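Local coordinates for protein coronin (Toxoplasma gondii, PDB 4OZU) that probably binds actin filaments and is represented here by its WD40 beta-propeller domain, one part of a longer protein, at residues E18-Q23 / P346-V351; C318-L323 / R334-E339. All coordinates share one frame; numbering follows the deposited sequence.

Interaction 1 (E18-Q23 / P346-V351); sequences EAWKQQ and PISFIV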
loop_
_atom_site.group_PDB
_atom_site.type_symbol
_atom_site.label_atom_id
_atom_site.label_comp_id
_atom_site.label_asym_id
_atom_site.label_seq_id
_atom_site.Cartn_x
_atom_site.Cartn_y
_atom_site.Cartn_z
ATOM N N GLU A 18 -16.108 11.786 0.385
ATOM C CA GLU A 18 -17.520 11.452 0.592
ATOM C C GLU A 18 -17.651 10.014 1.086
ATOM O O GLU A 18 -17.347 9.065 0.364
ATOM C CB GLU A 18 -18.317 11.648 -0.695
ATOM C CG GLU A 18 -19.794 11.326 -0.541
ATOM C CD GLU A 18 -20.621 11.774 -1.730
ATOM O OE1 GLU A 18 -20.299 11.378 -2.868
ATOM O OE2 GLU A 18 -21.594 12.527 -1.521
ATOM N N ALA A 19 -18.062 9.862 2.339
ATOM C CA ALA A 19 -18.343 8.546 2.889
ATOM C C ALA A 19 -19.614 7.999 2.244
ATOM O O ALA A 19 -20.622 8.688 2.187
ATOM C CB ALA A 19 -18.496 8.618 4.402
ATOM N N TRP A 20 -19.555 6.766 1.753
ATOM C CA TRP A 20 -20.729 6.123 1.174
ATOM C C TRP A 20 -21.829 5.934 2.211
ATOM O O TRP A 20 -21.556 5.715 3.385
ATOM C CB TRP A 20 -20.375 4.759 0.594
ATOM C CG TRP A 20 -19.510 4.788 -0.619
ATOM C CD1 TRP A 20 -18.629 5.764 -0.986
ATOM C CD2 TRP A 20 -19.441 3.780 -1.634
ATOM N NE1 TRP A 20 -18.010 5.420 -2.169
ATOM C CE2 TRP A 20 -18.493 4.209 -2.586
ATOM C CE3 TRP A 20 -20.086 2.555 -1.827
ATOM C CZ2 TRP A 20 -18.180 3.456 -3.715
ATOM C CZ3 TRP A 20 -19.772 1.810 -2.946
ATOM C CH2 TRP A 20 -18.827 2.262 -3.875
ATOM N N LYS A 21 -23.078 5.988 1.772
ATOM C CA LYS A 21 -24.177 5.615 2.649
ATOM C C LYS A 21 -24.133 4.103 2.870
ATOM O O LYS A 21 -24.396 3.615 3.966
ATOM C CB LYS A 21 -25.518 6.054 2.063
ATOM C CG LYS A 21 -25.710 7.569 2.065
ATOM C CD LYS A 21 -25.880 8.120 3.481
ATOM C CE LYS A 21 -25.688 9.631 3.538
ATOM N NZ LYS A 21 -24.290 10.043 3.229
ATOM N N GLN A 22 -23.783 3.371 1.816
ATOM C CA GLN A 22 -23.662 1.923 1.893
ATOM C C GLN A 22 -22.383 1.519 2.621
ATOM O O GLN A 22 -21.402 2.261 2.626
ATOM C CB GLN A 22 -23.671 1.308 0.495
ATOM C CG GLN A 22 -25.003 1.430 -0.229
ATOM C CD GLN A 22 -24.930 0.923 -1.657
ATOM O OE1 GLN A 22 -25.309 -0.212 -1.944
ATOM N NE2 GLN A 22 -24.442 1.768 -2.562
ATOM N N GLN A 23 -22.414 0.337 3.226
ATOM C CA GLN A 23 -21.269 -0.206 3.951
ATOM C C GLN A 23 -21.184 -1.710 3.748
ATOM O O GLN A 23 -22.191 -2.354 3.437
ATOM C CB GLN A 23 -21.384 0.087 5.447
ATOM C CG GLN A 23 -21.535 1.549 5.817
ATOM C CD GLN A 23 -21.862 1.743 7.290
ATOM O OE1 GLN A 23 -22.527 0.908 7.910
ATOM N NE2 GLN A 23 -21.388 2.843 7.859
ATOM N N PRO A 346 -16.651 2.691 2.920
ATOM C CA PRO A 346 -15.931 3.297 1.798
ATOM C C PRO A 346 -15.963 4.824 1.841
ATOM O O PRO A 346 -16.975 5.428 2.207
ATOM C CB PRO A 346 -16.673 2.766 0.565
ATOM C CG PRO A 346 -17.573 1.682 1.062
ATOM C CD PRO A 346 -17.865 1.985 2.484
ATOM N N ILE A 347 -14.845 5.431 1.455
ATOM C CA ILE A 347 -14.740 6.878 1.334
ATOM C C ILE A 347 -14.222 7.207 -0.055
ATOM O O ILE A 347 -13.101 6.841 -0.398
ATOM C CB ILE A 347 -13.773 7.496 2.372
ATOM C CG1 ILE A 347 -14.021 6.950 3.784
ATOM C CG2 ILE A 347 -13.881 9.013 2.345
ATOM C CD1 ILE A 347 -15.336 7.333 4.383
ATOM N N SER A 348 -15.032 7.895 -0.851
ATOM C CA SER A 348 -14.610 8.330 -2.177
ATOM C C SER A 348 -13.888 9.668 -2.083
ATOM O O SER A 348 -14.248 10.520 -1.272
ATOM C CB SER A 348 -15.815 8.458 -3.124
ATOM O OG SER A 348 -16.329 7.190 -3.495
ATOM N N PHE A 349 -12.871 9.844 -2.917
ATOM C CA PHE A 349 -12.225 11.139 -3.085
ATOM C C PHE A 349 -12.510 11.614 -4.501
ATOM O O PHE A 349 -12.076 11.004 -5.484
ATOM C CB PHE A 349 -10.734 11.035 -2.784
ATOM C CG PHE A 349 -10.463 10.516 -1.404
ATOM C CD1 PHE A 349 -10.451 11.374 -0.319
ATOM C CD2 PHE A 349 -10.288 9.162 -1.184
ATOM C CE1 PHE A 349 -10.233 10.894 0.962
ATOM C CE2 PHE A 349 -10.067 8.676 0.093
ATOM C CZ PHE A 349 -10.044 9.544 1.165
ATOM N N ILE A 350 -13.271 12.698 -4.566
ATOM C CA ILE A 350 -13.927 13.153 -5.785
ATOM C C ILE A 350 -13.524 14.574 -6.123
ATOM O O ILE A 350 -13.507 15.445 -5.258
ATOM C CB ILE A 350 -15.462 13.075 -5.629
ATOM C CG1 ILE A 350 -15.895 11.616 -5.499
ATOM C CG2 ILE A 350 -16.170 13.700 -6.814
ATOM C CD1 ILE A 350 -17.240 11.431 -4.878
ATOM N N VAL A 351 -13.185 14.807 -7.383
ATOM C CA VAL A 351 -12.969 16.165 -7.867
ATOM C C VAL A 351 -14.315 16.800 -8.182
ATOM O O VAL A 351 -15.058 16.272 -9.007
ATOM C CB VAL A 351 -12.089 16.190 -9.124
ATOM C CG1 VAL A 351 -11.891 17.623 -9.613
ATOM C CG2 VAL A 351 -10.752 15.520 -8.849
#

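Interaction 2 (C318-L323 / R334-E339); sequences CFIPKL and RMLKQE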
loop_
_atom_site.group_PDB
_atom_site.type_symbol
_atom_site.label_atom_id
_atom_site.label_comp_id
_atom_site.label_asym_id
_atom_site.label_seq_id
_atom_site.Cartn_x
_atom_site.Cartn_y
_atom_site.Cartn_z
ATOM N N CYS A 318 -7.288 0.482 3.627
ATOM C CA CYS A 318 -6.507 0.354 2.410
ATOM C C CYS A 318 -7.165 1.249 1.382
ATOM O O CYS A 318 -8.252 1.777 1.619
ATOM C CB CYS A 318 -6.442 -1.090 1.911
ATOM S SG CYS A 318 -8.009 -1.714 1.226
ATOM N N PHE A 319 -6.493 1.428 0.257
ATOM C CA PHE A 319 -7.064 2.134 -0.880
ATOM C C PHE A 319 -7.216 1.146 -2.022
ATOM O O PHE A 319 -6.467 0.173 -2.101
ATOM C CB PHE A 319 -6.173 3.305 -1.302
ATOM C CG PHE A 319 -6.312 4.520 -0.431
ATOM C CD1 PHE A 319 -5.857 4.509 0.875
ATOM C CD2 PHE A 319 -6.883 5.677 -0.927
ATOM C CE1 PHE A 319 -5.977 5.628 1.671
ATOM C CE2 PHE A 319 -7.005 6.797 -0.137
ATOM C CZ PHE A 319 -6.551 6.771 1.163
ATOM N N ILE A 320 -8.174 1.390 -2.908
ATOM C CA ILE A 320 -8.401 0.497 -4.036
ATOM C C ILE A 320 -7.490 0.889 -5.186
ATOM O O ILE A 320 -6.961 2.003 -5.212
ATOM C CB ILE A 320 -9.879 0.519 -4.513
ATOM C CG1 ILE A 320 -10.242 1.875 -5.129
ATOM C CG2 ILE A 320 -10.806 0.162 -3.356
ATOM C CD1 ILE A 320 -11.659 1.926 -5.715
ATOM N N PRO A 321 -7.300 -0.021 -6.147
ATOM C CA PRO A 321 -6.458 0.343 -7.289
ATOM C C PRO A 321 -7.137 1.365 -8.184
ATOM O O PRO A 321 -8.363 1.454 -8.195
ATOM C CB PRO A 321 -6.267 -0.983 -8.036
ATOM C CG PRO A 321 -6.669 -2.043 -7.071
ATOM C CD PRO A 321 -7.708 -1.433 -6.198
ATOM N N LYS A 322 -6.341 2.110 -8.937
ATOM C CA LYS A 322 -6.869 3.113 -9.861
ATOM C C LYS A 322 -7.847 2.500 -10.853
ATOM O O LYS A 322 -8.854 3.111 -11.185
ATOM C CB LYS A 322 -5.726 3.793 -10.614
ATOM C CG LYS A 322 -6.166 4.826 -11.635
ATOM C CD LYS A 322 -6.862 6.024 -10.996
ATOM C CE LYS A 322 -5.909 6.812 -10.119
ATOM N NZ LYS A 322 -6.438 8.153 -9.764
ATOM N N LEU A 323 -7.557 1.295 -11.328
ATOM C CA LEU A 323 -8.403 0.654 -12.334
ATOM C C LEU A 323 -9.818 0.418 -11.834
ATOM O O LEU A 323 -10.734 0.223 -12.633
ATOM C CB LEU A 323 -7.803 -0.677 -12.780
ATOM C CG LEU A 323 -6.579 -0.612 -13.695
ATOM C CD1 LEU A 323 -6.020 -2.008 -13.896
ATOM C CD2 LEU A 323 -6.909 0.028 -15.028
ATOM N N ARG A 334 -10.286 5.764 -3.586
ATOM C CA ARG A 334 -11.261 5.303 -2.603
ATOM C C ARG A 334 -10.578 4.564 -1.468
ATOM O O ARG A 334 -9.808 3.626 -1.687
ATOM C CB ARG A 334 -12.316 4.402 -3.254
ATOM C CG ARG A 334 -13.514 4.132 -2.352
ATOM C CD ARG A 334 -14.424 3.037 -2.913
ATOM N NE ARG A 334 -14.732 3.231 -4.330
ATOM C CZ ARG A 334 -15.179 2.270 -5.135
ATOM N NH1 ARG A 334 -15.394 1.045 -4.667
ATOM N NH2 ARG A 334 -15.419 2.531 -6.410
ATOM N N MET A 335 -10.855 5.019 -0.253
ATOM C CA MET A 335 -10.387 4.345 0.946
ATOM C C MET A 335 -11.465 3.404 1.461
ATOM O O MET A 335 -12.644 3.736 1.441
ATOM C CB MET A 335 -10.026 5.363 2.024
ATOM C CG MET A 335 -9.561 4.760 3.336
ATOM S SD MET A 335 -9.481 5.995 4.650
ATOM C CE MET A 335 -8.210 7.081 4.020
ATOM N N LEU A 336 -11.045 2.227 1.908
ATOM C CA LEU A 336 -11.907 1.336 2.669
ATOM C C LEU A 336 -11.445 1.445 4.107
ATOM O O LEU A 336 -10.318 1.080 4.431
ATOM C CB LEU A 336 -11.822 -0.101 2.156
ATOM C CG LEU A 336 -12.200 -0.255 0.681
ATOM C CD1 LEU A 336 -11.906 -1.661 0.172
ATOM C CD2 LEU A 336 -13.672 0.085 0.491
ATOM N N LYS A 337 -12.317 1.985 4.945
ATOM C CA LYS A 337 -12.006 2.298 6.334
ATOM C C LYS A 337 -12.692 1.317 7.281
ATOM O O LYS A 337 -13.906 1.293 7.336
ATOM C CB LYS A 337 -12.461 3.731 6.642
ATOM C CG LYS A 337 -12.282 4.174 8.083
ATOM C CD LYS A 337 -13.109 5.421 8.363
ATOM C CE LYS A 337 -13.127 5.760 9.845
ATOM N NZ LYS A 337 -14.332 6.558 10.198
ATOM N N GLN A 338 -11.937 0.513 8.027
ATOM C CA GLN A 338 -12.556 -0.335 9.050
ATOM C C GLN A 338 -12.971 0.513 10.241
ATOM O O GLN A 338 -12.158 1.250 10.808
ATOM C CB GLN A 338 -11.614 -1.446 9.517
ATOM C CG GLN A 338 -12.183 -2.325 10.630
ATOM C CD GLN A 338 -11.264 -3.487 10.972
ATOM O OE1 GLN A 338 -10.460 -3.924 10.139
ATOM N NE2 GLN A 338 -11.366 -3.987 12.201
ATOM N N GLU A 339 -14.244 0.402 10.605
ATOM C CA GLU A 339 -14.778 1.041 11.794
ATOM C C GLU A 339 -15.131 -0.041 12.803
ATOM O O GLU A 339 -15.896 -0.954 12.499
ATOM C CB GLU A 339 -15.996 1.896 11.444
ATOM C CG GLU A 339 -15.660 3.034 10.499
ATOM C CD GLU A 339 -16.829 3.963 10.247
ATOM O OE1 GLU A 339 -17.987 3.504 10.344
ATOM O OE2 GLU A 339 -16.589 5.153 9.952
HETATM O O HOH W 1 -7.848 4.670 -4.523
#

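Interaction 1 (E18-Q23 / P346-V351)
Trp-20 and Ser-348 are joined by the one side-chain hydrogen bond between these segments: indole NE1 donates to Ser-348 OG over 2.8 Å, almost straight at 169°, with the oxygen lying in the ring plane. Serine suits the spot because its small hydroxyl can serve several partners at once; OG is also hydrogen-bonded to Glu-331 and Arg-329, so three groups grip this one atom. The backbones add three antiparallel bonds. Glu-18 N gives to Ser-348 O at 2.8 Å and Ser-348 N returns one to Glu-18 O at 2.9 Å. Just beyond the regular strand, Trp-20 N still reaches Pro-346 O at 2.9 Å.

Proline fits opposite the tryptophan, being a compact, rigid ring whose CB and CG hydrogens can lie on an aromatic face. Its CB sits over one face of the indole, 3.7 Å from the centroid of the five-membered ring in a CH-pi contact. The first torsion of Trp-20 (chi1 -69°) sets CG anti to the carbonyl carbon and so places the ring; the second (chi2 26°) turns its face to the proline and NE1 to the serine. The side chains of Glu-18 and Ser-348 lie on one face of the sheet, where Glu-18 OE1 passes 3.7 Å from Ile-350 CD1. Ala-19 and Ile-347, a non-hydrogen-bonded pair with the close spacing usual for one, occupy the other face. The small alanine allows Ile-347 CD1 to lie against Ala-19 CB at 3.4 Å, a tight pairing.

Here an N-terminal strand completes the blade built by the C-terminal strands, the "velcro" closure of beta-propellers. Proline against one face should restrain the indole's tilt, and the directed bond to serine its rotation, so side chains as well as backbone pairing secure the joint.

Interaction 2 (C318-L323 / R334-E339)
Ile-320 lays its CD1 methyl over the centre of the Arg-334 guanidinium, 3.5 Å above the plane, and also touches Arg-334 CB at 3.6 Å. Isoleucine can do this because CG1 stands between its backbone N and carbonyl carbon (chi1 67°), which carries the long branch across to the arginine; the flat cation accepts a methyl on its face while its NE is held in a salt bridge by Glu-331. On the face of Phe-319 and Met-335 the packing is equally close. Met-335 CB lies over the phenyl face, 4.0 Å from its centroid, and the flexible thioether chain bends so that CE comes to 3.3 Å from Phe-319 CZ, with the sulfur placed obliquely in a Met-aromatic contact.

These strands form a beta hairpin, the innermost pair of a propeller blade. Cys-318 and Leu-336 exchange two backbone hydrogen bonds, Leu-336 N to Cys-318 O being the shorter at 2.8 Å, and Ile-320 N bonds to Arg-334 O.

Elsewhere the fit is slacker. The short side chain of Cys-318 meets a leucine methyl at a looser distance, SG to Leu-336 CD1 being 4.0 Å. At Ile-320 O direct pairing gives way to a water, which donates to that oxygen and accepts from Arg-334 N at 2.8 Å, bridging two groups that do not bond directly.

Both interactions belong to one propeller blade, with centres about 10 Å apart. Across the sheet the strands run 67-68, 16-25, 343-350, 331-339, 317-319, so interaction 1 lies toward the outer side, with only the short strand 67-68 beyond it, and interaction 2 at the inner edge, nearer the centre of the chain. Along the sequence 18-23 comes first, and after the other six blades come 318-323, 334-339 and 346-351. A probable hydrogen bond from Ile-347 N to Met-335 O connects the two contacts, and Trp-20 packs on Arg-334 as Phe-349 does on Phe-319. The N-terminal strand thus closes the ring by pairing with 343-350, itself paired with the hairpin.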